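Tv2483 (Treponema vincentii, PDB 6DET) binds L-arginine selectively as a treponemal lipoprotein and probably delivers it to an ABC transporter for uptake. Local coordinates at residues I89-G94 and A222-D227; K124-L129 and E212-E217. All blocks are in the same frame, centred on the assembly; numbering follows the deposited sequence.

Interaction 1. Residues I89-G94 and A222-D227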
ATOM      1  N   ILE A  89     -10.409  11.427  -5.304  1.00 39.49           N
ATOM      2  CA  ILE A  89     -10.730  12.554  -6.176  1.00 41.25           C
ATOM      3  C   ILE A  89      -9.797  12.596  -7.377  1.00 40.41           C
ATOM      4  O   ILE A  89     -10.237  12.824  -8.506  1.00 43.72           O
ATOM      5  CB  ILE A  89     -10.667  13.872  -5.376  1.00 40.30           C
ATOM      6  CG1 ILE A  89     -11.658  13.859  -4.209  1.00 63.10           C
ATOM      7  CG2 ILE A  89     -10.919  15.076  -6.307  1.00 46.12           C
ATOM      8  CD1 ILE A  89     -13.098  13.543  -4.584  1.00 88.94           C
ATOM      9  N   LEU A  90      -8.492  12.393  -7.161  1.00 41.14           N
ATOM     10  CA  LEU A  90      -7.551  12.463  -8.280  1.00 39.19           C
ATOM     11  C   LEU A  90      -7.845  11.385  -9.312  1.00 38.26           C
ATOM     12  O   LEU A  90      -7.745  11.621 -10.525  1.00 40.89           O
ATOM     13  CB  LEU A  90      -6.124  12.334  -7.775  1.00 39.68           C
ATOM     14  CG  LEU A  90      -5.704  13.530  -6.876  1.00 36.83           C
ATOM     15  CD1 LEU A  90      -4.431  13.163  -6.129  1.00 45.12           C
ATOM     16  CD2 LEU A  90      -5.524  14.741  -7.710  1.00 41.16           C
ATOM     17  N   LEU A  91      -8.201  10.190  -8.838  1.00 36.60           N
ATOM     18  CA  LEU A  91      -8.576   9.103  -9.737  1.00 33.39           C
ATOM     19  C   LEU A  91      -9.880   9.408 -10.472  1.00 33.04           C
ATOM     20  O   LEU A  91      -9.962   9.288 -11.705  1.00 35.30           O
ATOM     21  CB  LEU A  91      -8.694   7.819  -8.917  1.00 33.84           C
ATOM     22  CG  LEU A  91      -9.080   6.542  -9.677  1.00 32.38           C
ATOM     23  CD1 LEU A  91      -7.983   6.171 -10.651  1.00 30.54           C
ATOM     24  CD2 LEU A  91      -9.351   5.395  -8.696  1.00 32.44           C
ATOM     25  N   ASN A  92     -10.921   9.790  -9.730  1.00 36.12           N
ATOM     26  CA  ASN A  92     -12.241   9.953 -10.341  1.00 37.15           C
ATOM     27  C   ASN A  92     -12.321  11.158 -11.271  1.00 48.51           C
ATOM     28  O   ASN A  92     -13.135  11.160 -12.210  1.00 46.54           O
ATOM     29  CB  ASN A  92     -13.294  10.046  -9.241  1.00 44.59           C
ATOM     30  CG  ASN A  92     -13.646   8.691  -8.685  1.00 45.57           C
ATOM     31  OD1 ASN A  92     -13.337   7.672  -9.299  1.00 42.64           O
ATOM     32  ND2 ASN A  92     -14.298   8.663  -7.529  1.00 39.83           N
ATOM     33  N   THR A  93     -11.515  12.193 -11.032  1.00 39.87           N
ATOM     34  CA  THR A  93     -11.443  13.322 -11.952  1.00 43.26           C
ATOM     35  C   THR A  93     -10.434  13.102 -13.067  1.00 45.49           C
ATOM     36  O   THR A  93     -10.271  13.979 -13.913  1.00 45.84           O
ATOM     37  CB  THR A  93     -11.094  14.604 -11.193  1.00 42.80           C
ATOM     38  OG1 THR A  93      -9.829  14.448 -10.531  1.00 44.10           O
ATOM     39  CG2 THR A  93     -12.166  14.920 -10.164  1.00 44.25           C
ATOM     40  N   GLY A  94      -9.746  11.970 -13.095  1.00 40.67           N
ATOM     41  CA  GLY A  94      -8.879  11.663 -14.217  1.00 45.20           C
ATOM     42  C   GLY A  94      -7.474  12.220 -14.159  1.00 41.46           C
ATOM     43  O   GLY A  94      -6.752  12.124 -15.160  1.00 43.01           O
ATOM     44  N   ALA A 222      -5.767   0.089  -7.599  1.00 29.17           N
ATOM     45  CA  ALA A 222      -7.135   0.618  -7.623  1.00 26.45           C
ATOM     46  C   ALA A 222      -7.381   1.454  -8.881  1.00 31.58           C
ATOM     47  O   ALA A 222      -6.559   2.308  -9.235  1.00 32.76           O
ATOM     48  CB  ALA A 222      -7.399   1.482  -6.385  1.00 29.68           C
ATOM     49  N   PHE A 223      -8.546   1.247  -9.501  1.00 29.03           N
ATOM     50  CA  PHE A 223      -8.936   1.896 -10.749  1.00 33.30           C
ATOM     51  C   PHE A 223     -10.314   2.509 -10.582  1.00 31.97           C
ATOM     52  O   PHE A 223     -11.044   2.197  -9.638  1.00 33.38           O
ATOM     53  CB  PHE A 223      -8.959   0.893 -11.913  1.00 29.07           C
ATOM     54  CG  PHE A 223      -7.610   0.386 -12.284  1.00 30.67           C
ATOM     55  CD1 PHE A 223      -6.996  -0.580 -11.500  1.00 29.40           C
ATOM     56  CD2 PHE A 223      -6.947   0.870 -13.392  1.00 30.65           C
ATOM     57  CE1 PHE A 223      -5.760  -1.048 -11.814  1.00 26.74           C
ATOM     58  CE2 PHE A 223      -5.683   0.401 -13.701  1.00 34.07           C
ATOM     59  CZ  PHE A 223      -5.092  -0.560 -12.875  1.00 26.53           C
ATOM     60  N   ARG A 224     -10.700   3.355 -11.544  1.00 31.24           N
ATOM     61  CA  ARG A 224     -12.046   3.897 -11.524  1.00 31.19           C
ATOM     62  C   ARG A 224     -13.046   2.764 -11.681  1.00 30.76           C
ATOM     63  O   ARG A 224     -12.786   1.781 -12.371  1.00 31.12           O
ATOM     64  CB  ARG A 224     -12.248   4.897 -12.669  1.00 32.77           C
ATOM     65  CG  ARG A 224     -11.600   6.263 -12.435  1.00 36.36           C
ATOM     66  CD  ARG A 224     -11.713   7.182 -13.684  1.00 41.51           C
ATOM     67  NE  ARG A 224     -10.801   6.723 -14.718  1.00 36.45           N
ATOM     68  CZ  ARG A 224      -9.549   7.135 -14.869  1.00 42.89           C
ATOM     69  NH1 ARG A 224      -9.035   8.056 -14.061  1.00 40.09           N
ATOM     70  NH2 ARG A 224      -8.803   6.614 -15.838  1.00 36.19           N
ATOM     71  N   GLN A 225     -14.212   2.931 -11.052  1.00 33.93           N
ATOM     72  CA  GLN A 225     -15.201   1.856 -10.985  1.00 32.85           C
ATOM     73  C   GLN A 225     -15.601   1.357 -12.368  1.00 33.95           C
ATOM     74  O   GLN A 225     -15.721   0.145 -12.594  1.00 36.97           O
ATOM     75  CB  GLN A 225     -16.440   2.340 -10.228  1.00 36.87           C
ATOM     76  CG  GLN A 225     -16.182   2.565  -8.763  1.00 44.50           C
ATOM     77  CD  GLN A 225     -17.283   3.334  -8.090  1.00 55.72           C
ATOM     78  OE1 GLN A 225     -17.451   4.542  -8.311  1.00 65.35           O
ATOM     79  NE2 GLN A 225     -18.057   2.644  -7.271  1.00 51.74           N
ATOM     80  N   ALA A 226     -15.817   2.269 -13.303  1.00 37.18           N
ATOM     81  CA  ALA A 226     -16.331   1.898 -14.611  1.00 38.11           C
ATOM     82  C   ALA A 226     -15.283   1.276 -15.527  1.00 34.38           C
ATOM     83  O   ALA A 226     -15.634   0.827 -16.617  1.00 35.78           O
ATOM     84  CB  ALA A 226     -16.908   3.144 -15.286  1.00 41.99           C
ATOM     85  N   ASP A 227     -14.004   1.290 -15.159  1.00 31.56           N
ATOM     86  CA  ASP A 227     -12.927   1.073 -16.135  1.00 30.84           C
ATOM     87  C   ASP A 227     -12.558  -0.415 -16.238  1.00 32.34           C
ATOM     88  O   ASP A 227     -11.420  -0.848 -16.027  1.00 33.94           O
ATOM     89  CB  ASP A 227     -11.715   1.934 -15.773  1.00 32.64           C
ATOM     90  CG  ASP A 227     -11.920   3.416 -16.083  1.00 36.83           C
ATOM     91  OD1 ASP A 227     -13.069   3.820 -16.406  1.00 38.05           O
ATOM     92  OD2 ASP A 227     -10.928   4.193 -15.991  1.00 38.52           O
TER
HETATM   93  O   HOH W   1     -13.816   5.097  -8.870  1.00 39.06           O
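The last turn of the helix that ends at Asn92 and the turn leaving strand 215-223 approach most closely at Asn92 and Arg224, whose CA atoms lie 6.2 Å apart, and no backbone-to-backbone bond joins them. Arg224 bridges the gap: its NH1 donates to Leu91 O at 2.8 Å with an N-H...O angle of 157°. This bond lies in the carbonyl plane and in the guanidinium plane together, so the acceptor sits at the edge of the flat group. Leu91 O also takes the N-H of Gly94, as part of the Schellman motif that closes the helix. The guanidinium reaches Leu91 O through a bend at chi3 (-73°), which turns the end of the chain toward the helix terminus. There NH1 passes 3.6 Å from CA of Gly94, whose positive phi would press a CB against the preceding carbonyl oxygen. Within 222-227, Arg224 NE meets Asp227 OD2 at 2.8 Å in a salt bridge on the syn side, well out of the carboxylate plane. NH1 also bonds Ile96 O, and NH2 forms a salt bridge with Asp97 OD1, so the group is held from several directions. The Arg224 methylenes lie slantwise over Leu91, CG to CG 3.7 Å, while Leu91 CD2 rests 3.6 Å from Phe223 C. Toward the exposed side, a water donates to Asn92 OD1 and accepts from Gln225 N. The arrangement is a Schellman helix end whose last turn offers a carbonyl, that of Leu91, to an arginine of a type I beta turn, linking helix and sheet in a family 3 solute-binding fold.

Interaction 2. Residues K124-L129 and E212-E217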
ATOM      1  N   LYS A 124      -1.637  -5.250   9.067  1.00 32.91           N
ATOM      2  CA  LYS A 124      -1.355  -4.078   9.879  1.00 30.30           C
ATOM      3  C   LYS A 124      -0.836  -4.564  11.224  1.00 32.51           C
ATOM      4  O   LYS A 124      -1.427  -5.444  11.842  1.00 34.21           O
ATOM      5  CB  LYS A 124      -2.606  -3.245  10.057  1.00 33.13           C
ATOM      6  CG  LYS A 124      -2.840  -2.347   8.809  1.00 41.26           C
ATOM      7  CD  LYS A 124      -4.110  -1.552   8.881  1.00 39.59           C
ATOM      8  CE  LYS A 124      -4.272  -0.654   7.656  1.00 35.84           C
ATOM      9  NZ  LYS A 124      -3.752  -1.258   6.394  1.00 40.86           N
ATOM     10  N   ILE A 125       0.256  -3.954  11.678  1.00 31.80           N
ATOM     11  CA  ILE A 125       0.920  -4.306  12.917  1.00 36.56           C
ATOM     12  C   ILE A 125       1.097  -3.037  13.744  1.00 37.28           C
ATOM     13  O   ILE A 125       1.100  -1.920  13.220  1.00 31.57           O
ATOM     14  CB  ILE A 125       2.272  -4.985  12.643  1.00 36.66           C
ATOM     15  CG1 ILE A 125       3.170  -4.071  11.811  1.00 39.60           C
ATOM     16  CG2 ILE A 125       2.047  -6.292  11.891  1.00 40.22           C
ATOM     17  CD1 ILE A 125       4.570  -4.558  11.623  1.00 39.37           C
ATOM     18  N   VAL A 126       1.257  -3.226  15.052  1.00 32.02           N
ATOM     19  CA  VAL A 126       1.419  -2.125  15.997  1.00 33.08           C
ATOM     20  C   VAL A 126       2.854  -2.129  16.493  1.00 34.94           C
ATOM     21  O   VAL A 126       3.360  -3.164  16.955  1.00 39.27           O
ATOM     22  CB  VAL A 126       0.431  -2.226  17.163  1.00 37.31           C
ATOM     23  CG1 VAL A 126       0.692  -1.089  18.155  1.00 39.59           C
ATOM     24  CG2 VAL A 126      -0.989  -2.150  16.634  1.00 38.08           C
ATOM     25  N   VAL A 127       3.497  -0.966  16.412  1.00 36.46           N
ATOM     26  CA  VAL A 127       4.903  -0.808  16.760  1.00 35.63           C
ATOM     27  C   VAL A 127       4.996   0.141  17.944  1.00 40.49           C
ATOM     28  O   VAL A 127       4.294   1.160  17.991  1.00 37.34           O
ATOM     29  CB  VAL A 127       5.737  -0.296  15.564  1.00 40.31           C
ATOM     30  CG1 VAL A 127       7.193  -0.045  15.962  1.00 50.95           C
ATOM     31  CG2 VAL A 127       5.672  -1.308  14.388  1.00 36.14           C
ATOM     32  N   THR A 128       5.840  -0.217  18.915  1.00 45.48           N
ATOM     33  CA  THR A 128       6.098   0.604  20.090  1.00 46.64           C
ATOM     34  C   THR A 128       7.601   0.778  20.239  1.00 50.76           C
ATOM     35  O   THR A 128       8.384   0.203  19.476  1.00 53.61           O
ATOM     36  CB  THR A 128       5.519  -0.022  21.372  1.00 47.42           C
ATOM     37  OG1 THR A 128       6.144  -1.291  21.625  1.00 49.30           O
ATOM     38  CG2 THR A 128       4.037  -0.230  21.244  1.00 44.86           C
ATOM     39  N   LEU A 129       8.001   1.570  21.241  1.00 45.55           N
ATOM     40  CA  LEU A 129       9.395   1.604  21.662  1.00 44.91           C
ATOM     41  C   LEU A 129       9.717   0.353  22.473  1.00 58.62           C
ATOM     42  O   LEU A 129       8.949  -0.042  23.354  1.00 64.41           O
ATOM     43  CB  LEU A 129       9.668   2.859  22.482  1.00 55.25           C
ATOM     44  CG  LEU A 129       9.393   4.181  21.766  1.00 54.89           C
ATOM     45  CD1 LEU A 129       9.436   5.323  22.740  1.00 56.02           C
ATOM     46  CD2 LEU A 129      10.397   4.396  20.655  1.00 57.59           C
ATOM     47  N   GLU A 212       0.359  -9.749  18.225  1.00 49.56           N
ATOM     48  CA  GLU A 212      -0.909  -9.878  17.516  1.00 43.76           C
ATOM     49  C   GLU A 212      -1.043  -8.752  16.490  1.00 41.94           C
ATOM     50  O   GLU A 212      -0.988  -7.571  16.845  1.00 43.41           O
ATOM     51  CB  GLU A 212      -2.074  -9.857  18.500  1.00 61.83           C
ATOM     52  CG  GLU A 212      -3.403 -10.228  17.893  1.00100.65           C
ATOM     53  CD  GLU A 212      -4.449 -10.536  18.937  1.00131.47           C
ATOM     54  OE1 GLU A 212      -4.337 -10.010  20.062  1.00114.24           O
ATOM     55  OE2 GLU A 212      -5.379 -11.311  18.634  1.00176.97           O
ATOM     56  N   ALA A 213      -1.187  -9.120  15.221  1.00 39.72           N
ATOM     57  CA  ALA A 213      -1.519  -8.152  14.192  1.00 41.21           C
ATOM     58  C   ALA A 213      -2.977  -7.745  14.351  1.00 43.50           C
ATOM     59  O   ALA A 213      -3.790  -8.492  14.906  1.00 41.61           O
ATOM     60  CB  ALA A 213      -1.279  -8.752  12.809  1.00 36.33           C
ATOM     61  N   ILE A 214      -3.323  -6.559  13.831  1.00 39.41           N
ATOM     62  CA  ILE A 214      -4.702  -6.081  13.941  1.00 39.72           C
ATOM     63  C   ILE A 214      -5.508  -6.274  12.665  1.00 40.74           C
ATOM     64  O   ILE A 214      -6.723  -6.026  12.676  1.00 48.80           O
ATOM     65  CB  ILE A 214      -4.769  -4.599  14.371  1.00 36.44           C
ATOM     66  CG1 ILE A 214      -4.028  -3.697  13.391  1.00 33.13           C
ATOM     67  CG2 ILE A 214      -4.185  -4.446  15.772  1.00 39.03           C
ATOM     68  CD1 ILE A 214      -4.199  -2.188  13.716  1.00 41.64           C
ATOM     69  N   SER A 215      -4.882  -6.698  11.572  1.00 35.27           N
ATOM     70  CA  SER A 215      -5.612  -6.947  10.350  1.00 32.59           C
ATOM     71  C   SER A 215      -4.826  -7.933   9.507  1.00 38.97           C
ATOM     72  O   SER A 215      -3.604  -8.028   9.605  1.00 40.94           O
ATOM     73  CB  SER A 215      -5.826  -5.664   9.553  1.00 35.02           C
ATOM     74  OG  SER A 215      -4.678  -5.439   8.766  1.00 47.00           O
ATOM     75  N   THR A 216      -5.542  -8.638   8.641  1.00 38.98           N
ATOM     76  CA  THR A 216      -4.916  -9.402   7.580  1.00 33.90           C
ATOM     77  C   THR A 216      -5.589  -8.979   6.285  1.00 34.04           C
ATOM     78  O   THR A 216      -6.818  -8.850   6.239  1.00 37.64           O
ATOM     79  CB  THR A 216      -5.024 -10.917   7.826  1.00 40.93           C
ATOM     80  OG1 THR A 216      -4.569 -11.614   6.672  1.00 54.28           O
ATOM     81  CG2 THR A 216      -6.433 -11.313   8.114  1.00 44.73           C
ATOM     82  N   GLU A 217      -4.779  -8.700   5.266  1.00 33.25           N
ATOM     83  CA  GLU A 217      -5.229  -7.906   4.126  1.00 33.58           C
ATOM     84  C   GLU A 217      -4.591  -8.425   2.855  1.00 25.09           C
ATOM     85  O   GLU A 217      -3.626  -9.202   2.878  1.00 29.80           O
ATOM     86  CB  GLU A 217      -4.826  -6.406   4.229  1.00 35.19           C
ATOM     87  CG  GLU A 217      -5.116  -5.721   5.495  1.00 45.95           C
ATOM     88  CD  GLU A 217      -4.553  -4.287   5.575  1.00 36.45           C
ATOM     89  OE1 GLU A 217      -4.905  -3.616   6.567  1.00 53.98           O
ATOM     90  OE2 GLU A 217      -3.711  -3.850   4.751  1.00 27.34           O
TER
HETATM   91  O   HOH W   2       0.873  -5.983  15.876  1.00 39.39           O
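Glu217 OE1 is gripped by two donors: Lys124 NZ at 2.6 Å, in a salt bridge, and Ser215 OG at 2.9 Å. The setting is an antiparallel meeting of strands 120-129 and 215-223, in the mixed sheet of a family 3 solute-binding protein. The ammonium uses the syn lone pair of OE1, whereas the hydroxyl comes from above the carboxylate plane, 47° out of it, so the two donors arrive from distinct directions. The Lys124 and Glu217 chains meet nearly perpendicular; that of Lys124 runs extended to CE and bends at chi4 (35°), which brings NZ round to the carboxylate. NZ has a second acidic partner in Asp193, and Glu217 OE2 accepts from Ser104 and Asn122, a network that would tend to keep both groups charged. The Lys124 side chain comes within about 4 Å of the bound arginine, placing this network beside the ligand pocket. Ser215 OG also receives the Lys124 backbone N-H, at 3.1 Å between N and OG. One step along, Ile214 N donates to Lys124 O at 3.0 Å, tilted 24° from the carbonyl plane. Apolar groups flank these bonds: Ala213 CB lies 4.2 Å from Ile125 CG2, and Ile214 CG2 meets Val126 CG2 at 4.0 Å. Beyond them, a water accepts from Val126 N and donates to Glu212 O at 2.6 Å.

In the fold
Both interactions use strand 215-223 and belong to one mixed sheet, in which strands 215-223 and 120-129 are neighbours. Interaction 1 takes the strand's C-terminal end and the turn beyond, against helix 87-92; interaction 2 takes the start of the strand and the residues leading into it, against strand 120-129. Their centres are 29 Å apart, on opposite sides of the chain's centre. Along the chain the order is 89-94, 124-129, 212-217, 222-227, so interaction 2 falls within the span that interaction 1 brackets. The Ala222 side chain is about 8 Å from the ligand, farther than interaction 2. Strands 120-129 and 215-223 run between the two lobes, consistent with the hinge crossovers of type 2 periplasmic-binding folds.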